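Local coordinates for prohead core protein protease (Enterobacteria phage T4, PDB 5JBL) that acts as a serine protease of the phage prohead inner core, activated by autocatalytic cleavage, that processes prohead proteins and so liberates space for the DNA genome, at residues Lys78-Ile89 with Ile119-Val129. The protein carries 3 engineered substitutions. Residues are numbered along the deposited sequence; the frame is centred on the assembly and turned at random.
Sequences KRILEKAVKDYI and IEDMWWKGNDV
Helix 78-89 runs nearly antiparallel to strand 119-125, at 158° with a closest axis separation of 9.8 Å, and its N-terminal end sits under the turn that follows the strand. W124 contributes the largest buried surface of the contact. Its indole is flanked on both faces near the rim: E82 CG lies over one, 4.1 Å from the centroid of the W124 six-membered ring in an off-centre CH-pi contact, and V129 CG2 lies against the opposite one. The E82 carboxylate stands almost perpendicular to the ring. The backbone carbonyl of L81 lies at the ring's edge, while L81 CD2 comes obliquely within 3.8 Å of W124 CH2; the same methyl meets V129 CG2, and V85 CG2 reaches that valine methyl too, tip to tip. The indole N-H is satisfied through a water that accepts from W124 NE1 and donates to E82 O, tying the ring to the helix backbone. Strands 115-125 and 128-135 form a beta hairpin in the antiparallel sheet, joined by a type II' turn from K125 to D128, with G126 at positive phi; the helix packs against this hairpin, and L81 and M122 both also touch L64 of strand 53-65. K78, its chain fully extended, crosses N127 at about a right angle, and K78 NZ donates a hydrogen bond to G126 O (3.1 Å). That donor stands well above the carbonyl plane, and a second water bridges NZ and G126 O. Toward the other end of the contact, the M122 side chain on the strand bends at chi3 (77°), and its SD makes a Met-aromatic contact at the edge of the Y88 ring of the helix, 3.7 Å from Y88 CE1. I119 CD1 also lies at that edge, near Y88 OH, which is hydrogen-bonded to the backbone N of G185. I89 CD1 touches M122 CB and its carbonyl oxygen.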
ATOM      1  N   LYS C  78      21.726  21.476  28.755  1.00 26.62           N
ATOM      2  CA  LYS C  78      20.474  22.234  28.718  1.00 28.50           C
ATOM      3  C   LYS C  78      20.551  23.423  27.763  1.00 28.12           C
ATOM      4  O   LYS C  78      19.608  23.677  27.001  1.00 29.91           O
ATOM      5  CB  LYS C  78      20.076  22.716  30.112  1.00 38.47           C
ATOM      6  CG  LYS C  78      18.679  23.336  30.078  1.00 44.18           C
ATOM      7  CD  LYS C  78      18.050  23.523  31.438  1.00 54.81           C
ATOM      8  CE  LYS C  78      16.588  23.919  31.297  1.00 57.50           C
ATOM      9  NZ  LYS C  78      16.037  24.430  32.581  1.00 63.09           N
ATOM     10  N   ARG C  79      21.659  24.162  27.792  1.00 32.56           N
ATOM     11  CA  ARG C  79      21.798  25.329  26.927  1.00 44.45           C
ATOM     12  C   ARG C  79      21.728  24.933  25.453  1.00 38.81           C
ATOM     13  O   ARG C  79      21.143  25.650  24.630  1.00 34.74           O
ATOM     14  CB  ARG C  79      23.114  26.043  27.252  1.00 49.91           C
ATOM     15  CG  ARG C  79      23.368  27.368  26.553  1.00 64.36           C
ATOM     16  CD  ARG C  79      24.619  28.040  27.137  1.00 74.62           C
ATOM     17  NE  ARG C  79      25.179  29.053  26.246  1.00 79.36           N
ATOM     18  CZ  ARG C  79      26.292  29.739  26.496  1.00 85.08           C
ATOM     19  NH1 ARG C  79      26.974  29.526  27.614  1.00 86.05           N
ATOM     20  NH2 ARG C  79      26.725  30.640  25.623  1.00 87.65           N
ATOM     21  N   ILE C  80      22.301  23.779  25.109  1.00 31.75           N
ATOM     22  CA  ILE C  80      22.324  23.347  23.715  1.00 27.46           C
ATOM     23  C   ILE C  80      20.942  22.913  23.256  1.00 26.89           C
ATOM     24  O   ILE C  80      20.510  23.242  22.142  1.00 26.89           O
ATOM     25  CB  ILE C  80      23.365  22.224  23.542  1.00 27.39           C
ATOM     26  CG1 ILE C  80      24.766  22.803  23.776  1.00 28.91           C
ATOM     27  CG2 ILE C  80      23.215  21.531  22.185  1.00 22.40           C
ATOM     28  CD1 ILE C  80      25.875  21.793  23.833  1.00 32.46           C
ATOM     29  N   LEU C  81      20.221  22.165  24.099  1.00 26.57           N
ATOM     30  CA  LEU C  81      18.881  21.733  23.711  1.00 23.02           C
ATOM     31  C   LEU C  81      17.895  22.891  23.731  1.00 26.50           C
ATOM     32  O   LEU C  81      16.932  22.892  22.950  1.00 23.48           O
ATOM     33  CB  LEU C  81      18.381  20.613  24.623  1.00 21.69           C
ATOM     34  CG  LEU C  81      17.174  19.813  24.133  1.00 24.02           C
ATOM     35  CD1 LEU C  81      17.401  19.135  22.763  1.00 22.17           C
ATOM     36  CD2 LEU C  81      16.768  18.813  25.175  1.00 20.41           C
ATOM     37  N   GLU C  82      18.097  23.866  24.623  1.00 30.17           N
ATOM     38  CA  GLU C  82      17.247  25.054  24.623  1.00 31.42           C
ATOM     39  C   GLU C  82      17.330  25.780  23.290  1.00 28.04           C
ATOM     40  O   GLU C  82      16.307  26.193  22.732  1.00 24.87           O
ATOM     41  CB  GLU C  82      17.655  25.996  25.752  1.00 26.04           C
ATOM     42  CG  GLU C  82      17.030  25.665  27.068  1.00 30.22           C
ATOM     43  CD  GLU C  82      17.534  26.570  28.162  1.00 37.47           C
ATOM     44  OE1 GLU C  82      18.549  27.252  27.930  1.00 42.96           O
ATOM     45  OE2 GLU C  82      16.931  26.583  29.252  1.00 41.37           O
ATOM     46  N   LYS C  83      18.549  25.928  22.766  1.00 25.28           N
ATOM     47  CA  LYS C  83      18.754  26.594  21.490  1.00 25.49           C
ATOM     48  C   LYS C  83      18.137  25.792  20.350  1.00 28.67           C
ATOM     49  O   LYS C  83      17.483  26.357  19.467  1.00 23.61           O
ATOM     50  CB  LYS C  83      20.258  26.798  21.275  1.00 34.73           C
ATOM     51  CG  LYS C  83      20.664  27.332  19.926  1.00 45.21           C
ATOM     52  CD  LYS C  83      20.103  28.716  19.703  1.00 59.32           C
ATOM     53  CE  LYS C  83      20.513  29.269  18.352  1.00 69.99           C
ATOM     54  NZ  LYS C  83      19.772  30.522  18.020  1.00 78.53           N
ATOM     55  N   ALA C  84      18.324  24.469  20.362  1.00 21.20           N
ATOM     56  CA  ALA C  84      17.792  23.623  19.300  1.00 21.98           C
ATOM     57  C   ALA C  84      16.271  23.601  19.309  1.00 25.42           C
ATOM     58  O   ALA C  84      15.640  23.571  18.242  1.00 23.65           O
ATOM     59  CB  ALA C  84      18.352  22.201  19.442  1.00 19.88           C
ATOM     60  N   VAL C  85      15.667  23.585  20.501  1.00 19.11           N
ATOM     61  CA  VAL C  85      14.211  23.561  20.598  1.00 19.89           C
ATOM     62  C   VAL C  85      13.619  24.902  20.161  1.00 21.86           C
ATOM     63  O   VAL C  85      12.622  24.949  19.427  1.00 21.20           O
ATOM     64  CB  VAL C  85      13.801  23.177  22.033  1.00 23.58           C
ATOM     65  CG1 VAL C  85      12.366  23.554  22.293  1.00 27.20           C
ATOM     66  CG2 VAL C  85      13.989  21.661  22.233  1.00 21.91           C
ATOM     67  N   LYS C  86      14.251  26.008  20.559  1.00 25.90           N
ATOM     68  CA  LYS C  86      13.771  27.323  20.131  1.00 25.46           C
ATOM     69  C   LYS C  86      13.772  27.444  18.611  1.00 22.32           C
ATOM     70  O   LYS C  86      12.798  27.906  18.012  1.00 24.86           O
ATOM     71  CB  LYS C  86      14.636  28.421  20.753  1.00 27.77           C
ATOM     72  CG  LYS C  86      14.304  29.829  20.275  1.00 45.57           C
ATOM     73  CD  LYS C  86      14.690  30.869  21.323  1.00 57.73           C
ATOM     74  CE  LYS C  86      13.845  30.737  22.587  1.00 63.52           C
ATOM     75  NZ  LYS C  86      14.233  31.739  23.618  1.00 72.81           N
ATOM     76  N   ASP C  87      14.856  27.016  17.966  1.00 22.71           N
ATOM     77  CA  ASP C  87      14.921  27.098  16.512  1.00 24.04           C
ATOM     78  C   ASP C  87      13.895  26.183  15.862  1.00 24.11           C
ATOM     79  O   ASP C  87      13.281  26.544  14.853  1.00 22.26           O
ATOM     80  CB  ASP C  87      16.331  26.746  16.035  1.00 29.06           C
ATOM     81  CG  ASP C  87      17.346  27.853  16.322  1.00 45.00           C
ATOM     82  OD1 ASP C  87      16.923  29.003  16.599  1.00 48.02           O
ATOM     83  OD2 ASP C  87      18.568  27.567  16.267  1.00 44.78           O
ATOM     84  N   TYR C  88      13.699  24.993  16.425  1.00 19.02           N
ATOM     85  CA  TYR C  88      12.721  24.067  15.878  1.00 24.76           C
ATOM     86  C   TYR C  88      11.302  24.603  16.044  1.00 25.55           C
ATOM     87  O   TYR C  88      10.463  24.448  15.141  1.00 23.95           O
ATOM     88  CB  TYR C  88      12.893  22.707  16.555  1.00 18.36           C
ATOM     89  CG  TYR C  88      11.904  21.656  16.122  1.00 20.51           C
ATOM     90  CD1 TYR C  88      10.761  21.409  16.874  1.00 17.69           C
ATOM     91  CD2 TYR C  88      12.106  20.919  14.965  1.00 14.82           C
ATOM     92  CE1 TYR C  88       9.839  20.440  16.482  1.00 19.59           C
ATOM     93  CE2 TYR C  88      11.200  19.952  14.577  1.00 13.85           C
ATOM     94  CZ  TYR C  88      10.067  19.714  15.348  1.00 19.77           C
ATOM     95  OH  TYR C  88       9.164  18.721  14.974  1.00 17.78           O
ATOM     96  N   ILE C  89      11.010  25.232  17.190  1.00 24.53           N
ATOM     97  CA  ILE C  89       9.703  25.868  17.374  1.00 23.30           C
ATOM     98  C   ILE C  89       9.499  26.960  16.336  1.00 20.04           C
ATOM     99  O   ILE C  89       8.440  27.054  15.708  1.00 19.97           O
ATOM    100  CB  ILE C  89       9.553  26.420  18.804  1.00 22.48           C
ATOM    101  CG1 ILE C  89       9.424  25.276  19.823  1.00 22.93           C
ATOM    102  CG2 ILE C  89       8.348  27.357  18.895  1.00 25.11           C
ATOM    103  CD1 ILE C  89       9.552  25.719  21.300  1.00 20.58           C
ATOM    104  N   ILE C 119       3.306  18.117  15.499  1.00 11.87           N
ATOM    105  CA  ILE C 119       3.517  18.759  16.792  1.00 12.42           C
ATOM    106  C   ILE C 119       2.865  20.134  16.776  1.00 13.89           C
ATOM    107  O   ILE C 119       3.169  20.964  15.915  1.00 19.05           O
ATOM    108  CB  ILE C 119       5.019  18.861  17.115  1.00 12.45           C
ATOM    109  CG1 ILE C 119       5.597  17.460  17.324  1.00 20.13           C
ATOM    110  CG2 ILE C 119       5.254  19.792  18.337  1.00 13.34           C
ATOM    111  CD1 ILE C 119       7.089  17.422  17.657  1.00 22.58           C
ATOM    112  N   GLU C 120       1.970  20.388  17.748  1.00 16.33           N
ATOM    113  CA  GLU C 120       1.271  21.665  17.848  1.00 17.40           C
ATOM    114  C   GLU C 120       1.905  22.626  18.839  1.00 18.80           C
ATOM    115  O   GLU C 120       1.706  23.838  18.713  1.00 21.59           O
ATOM    116  CB  GLU C 120      -0.194  21.460  18.271  1.00 21.25           C
ATOM    117  CG  GLU C 120      -0.924  20.476  17.398  1.00 27.67           C
ATOM    118  CD  GLU C 120      -2.429  20.559  17.569  1.00 33.47           C
ATOM    119  OE1 GLU C 120      -2.893  20.938  18.666  1.00 36.77           O
ATOM    120  OE2 GLU C 120      -3.140  20.244  16.598  1.00 29.44           O
ATOM    121  N   ASP C 121       2.647  22.126  19.819  1.00 16.37           N
ATOM    122  CA  ASP C 121       3.203  23.011  20.837  1.00 19.91           C
ATOM    123  C   ASP C 121       4.279  22.251  21.585  1.00 16.53           C
ATOM    124  O   ASP C 121       4.225  21.022  21.704  1.00 21.04           O
ATOM    125  CB  ASP C 121       2.124  23.508  21.812  1.00 33.25           C
ATOM    126  CG  ASP C 121       2.518  24.804  22.526  1.00 47.84           C
ATOM    127  OD1 ASP C 121       1.665  25.380  23.234  1.00 54.68           O
ATOM    128  OD2 ASP C 121       3.680  25.246  22.385  1.00 46.35           O
ATOM    129  N   MET C 122       5.276  22.984  22.045  1.00 19.85           N
ATOM    130  CA  MET C 122       6.334  22.419  22.873  1.00 20.76           C
ATOM    131  C   MET C 122       6.646  23.427  23.956  1.00 27.31           C
ATOM    132  O   MET C 122       6.533  24.630  23.731  1.00 24.94           O
ATOM    133  CB  MET C 122       7.619  22.081  22.088  1.00 21.65           C
ATOM    134  CG  MET C 122       7.450  20.953  21.085  1.00 27.90           C
ATOM    135  SD  MET C 122       8.918  20.630  20.088  1.00 34.54           S
ATOM    136  CE  MET C 122       9.938  19.753  21.249  1.00 39.66           C
ATOM    137  N   TRP C 123       7.012  22.937  25.138  1.00 22.17           N
ATOM    138  CA  TRP C 123       7.337  23.846  26.228  1.00 27.06           C
ATOM    139  C   TRP C 123       8.272  23.134  27.192  1.00 25.83           C
ATOM    140  O   TRP C 123       8.399  21.907  27.164  1.00 27.63           O
ATOM    141  CB  TRP C 123       6.065  24.354  26.931  1.00 30.09           C
ATOM    142  CG  TRP C 123       5.214  23.282  27.585  1.00 29.61           C
ATOM    143  CD1 TRP C 123       5.214  22.932  28.905  1.00 26.44           C
ATOM    144  CD2 TRP C 123       4.222  22.456  26.953  1.00 25.31           C
ATOM    145  NE1 TRP C 123       4.300  21.929  29.129  1.00 26.75           N
ATOM    146  CE2 TRP C 123       3.680  21.617  27.950  1.00 24.57           C
ATOM    147  CE3 TRP C 123       3.746  22.340  25.644  1.00 27.74           C
ATOM    148  CZ2 TRP C 123       2.686  20.678  27.680  1.00 25.76           C
ATOM    149  CZ3 TRP C 123       2.768  21.395  25.369  1.00 27.78           C
ATOM    150  CH2 TRP C 123       2.250  20.573  26.383  1.00 28.10           C
ATOM    151  N   TRP C 124       8.959  23.923  28.015  1.00 27.55           N
ATOM    152  CA  TRP C 124       9.913  23.402  28.990  1.00 28.29           C
ATOM    153  C   TRP C 124       9.274  23.272  30.371  1.00 29.86           C
ATOM    154  O   TRP C 124       8.451  24.095  30.775  1.00 28.43           O
ATOM    155  CB  TRP C 124      11.156  24.296  29.082  1.00 32.76           C
ATOM    156  CG  TRP C 124      12.134  24.149  27.934  1.00 34.38           C
ATOM    157  CD1 TRP C 124      12.123  24.841  26.757  1.00 32.71           C
ATOM    158  CD2 TRP C 124      13.277  23.267  27.868  1.00 30.89           C
ATOM    159  NE1 TRP C 124      13.182  24.449  25.958  1.00 28.83           N
ATOM    160  CE2 TRP C 124      13.901  23.483  26.614  1.00 22.39           C
ATOM    161  CE3 TRP C 124      13.820  22.312  28.734  1.00 25.33           C
ATOM    162  CZ2 TRP C 124      15.039  22.786  26.213  1.00 24.46           C
ATOM    163  CZ3 TRP C 124      14.961  21.625  28.337  1.00 26.66           C
ATOM    164  CH2 TRP C 124      15.559  21.865  27.086  1.00 22.60           C
ATOM    165  N   LYS C 125       9.657  22.227  31.092  1.00 33.23           N
ATOM    166  CA  LYS C 125       9.282  22.061  32.495  1.00 36.60           C
ATOM    167  C   LYS C 125      10.523  21.502  33.191  1.00 38.28           C
ATOM    168  O   LYS C 125      10.779  20.295  33.137  1.00 31.16           O
ATOM    169  CB  LYS C 125       8.071  21.146  32.643  1.00 44.56           C
ATOM    170  CG  LYS C 125       7.793  20.659  34.060  1.00 53.69           C
ATOM    171  CD  LYS C 125       6.893  21.608  34.823  1.00 62.71           C
ATOM    172  CE  LYS C 125       5.472  21.577  34.280  1.00 66.39           C
ATOM    173  NZ  LYS C 125       4.570  22.449  35.076  1.00 66.81           N
ATOM    174  N   GLY C 126      11.302  22.381  33.814  1.00 39.10           N
ATOM    175  CA  GLY C 126      12.591  21.953  34.349  1.00 39.94           C
ATOM    176  C   GLY C 126      13.537  21.576  33.219  1.00 36.46           C
ATOM    177  O   GLY C 126      13.754  22.347  32.274  1.00 29.79           O
ATOM    178  N   ASN C 127      14.090  20.364  33.292  1.00 31.03           N
ATOM    179  CA  ASN C 127      15.006  19.875  32.271  1.00 28.29           C
ATOM    180  C   ASN C 127      14.312  19.060  31.193  1.00 26.67           C
ATOM    181  O   ASN C 127      14.997  18.491  30.332  1.00 30.63           O
ATOM    182  CB  ASN C 127      16.117  19.039  32.920  1.00 31.31           C
ATOM    183  CG  ASN C 127      17.083  19.890  33.729  1.00 36.32           C
ATOM    184  OD1 ASN C 127      17.346  21.040  33.384  1.00 36.61           O
ATOM    185  ND2 ASN C 127      17.584  19.341  34.831  1.00 38.62           N
ATOM    186  N   ASP C 128      12.981  19.017  31.196  1.00 25.43           N
ATOM    187  CA  ASP C 128      12.219  18.203  30.260  1.00 22.64           C
ATOM    188  C   ASP C 128      11.487  19.080  29.259  1.00 25.87           C
ATOM    189  O   ASP C 128      10.912  20.106  29.628  1.00 26.96           O
ATOM    190  CB  ASP C 128      11.214  17.321  30.999  1.00 28.07           C
ATOM    191  CG  ASP C 128      11.894  16.264  31.839  1.00 36.55           C
ATOM    192  OD1 ASP C 128      12.995  15.816  31.450  1.00 44.56           O
ATOM    193  OD2 ASP C 128      11.341  15.885  32.888  1.00 35.42           O
ATOM    194  N   VAL C 129      11.479  18.650  28.000  1.00 24.73           N
ATOM    195  CA  VAL C 129      10.728  19.323  26.948  1.00 26.37           C
ATOM    196  C   VAL C 129       9.401  18.588  26.821  1.00 26.54           C
ATOM    197  O   VAL C 129       9.374  17.404  26.481  1.00 23.28           O
ATOM    198  CB  VAL C 129      11.498  19.330  25.621  1.00 20.31           C
ATOM    199  CG1 VAL C 129      10.782  20.205  24.608  1.00 26.11           C
ATOM    200  CG2 VAL C 129      12.924  19.807  25.846  1.00 23.47           C
TER
HETATM  201  O   HOH W   1      13.414  25.164  32.115  1.00 36.81           O
HETATM  202  O   HOH W   2      13.992  26.445  23.931  1.00 24.82           O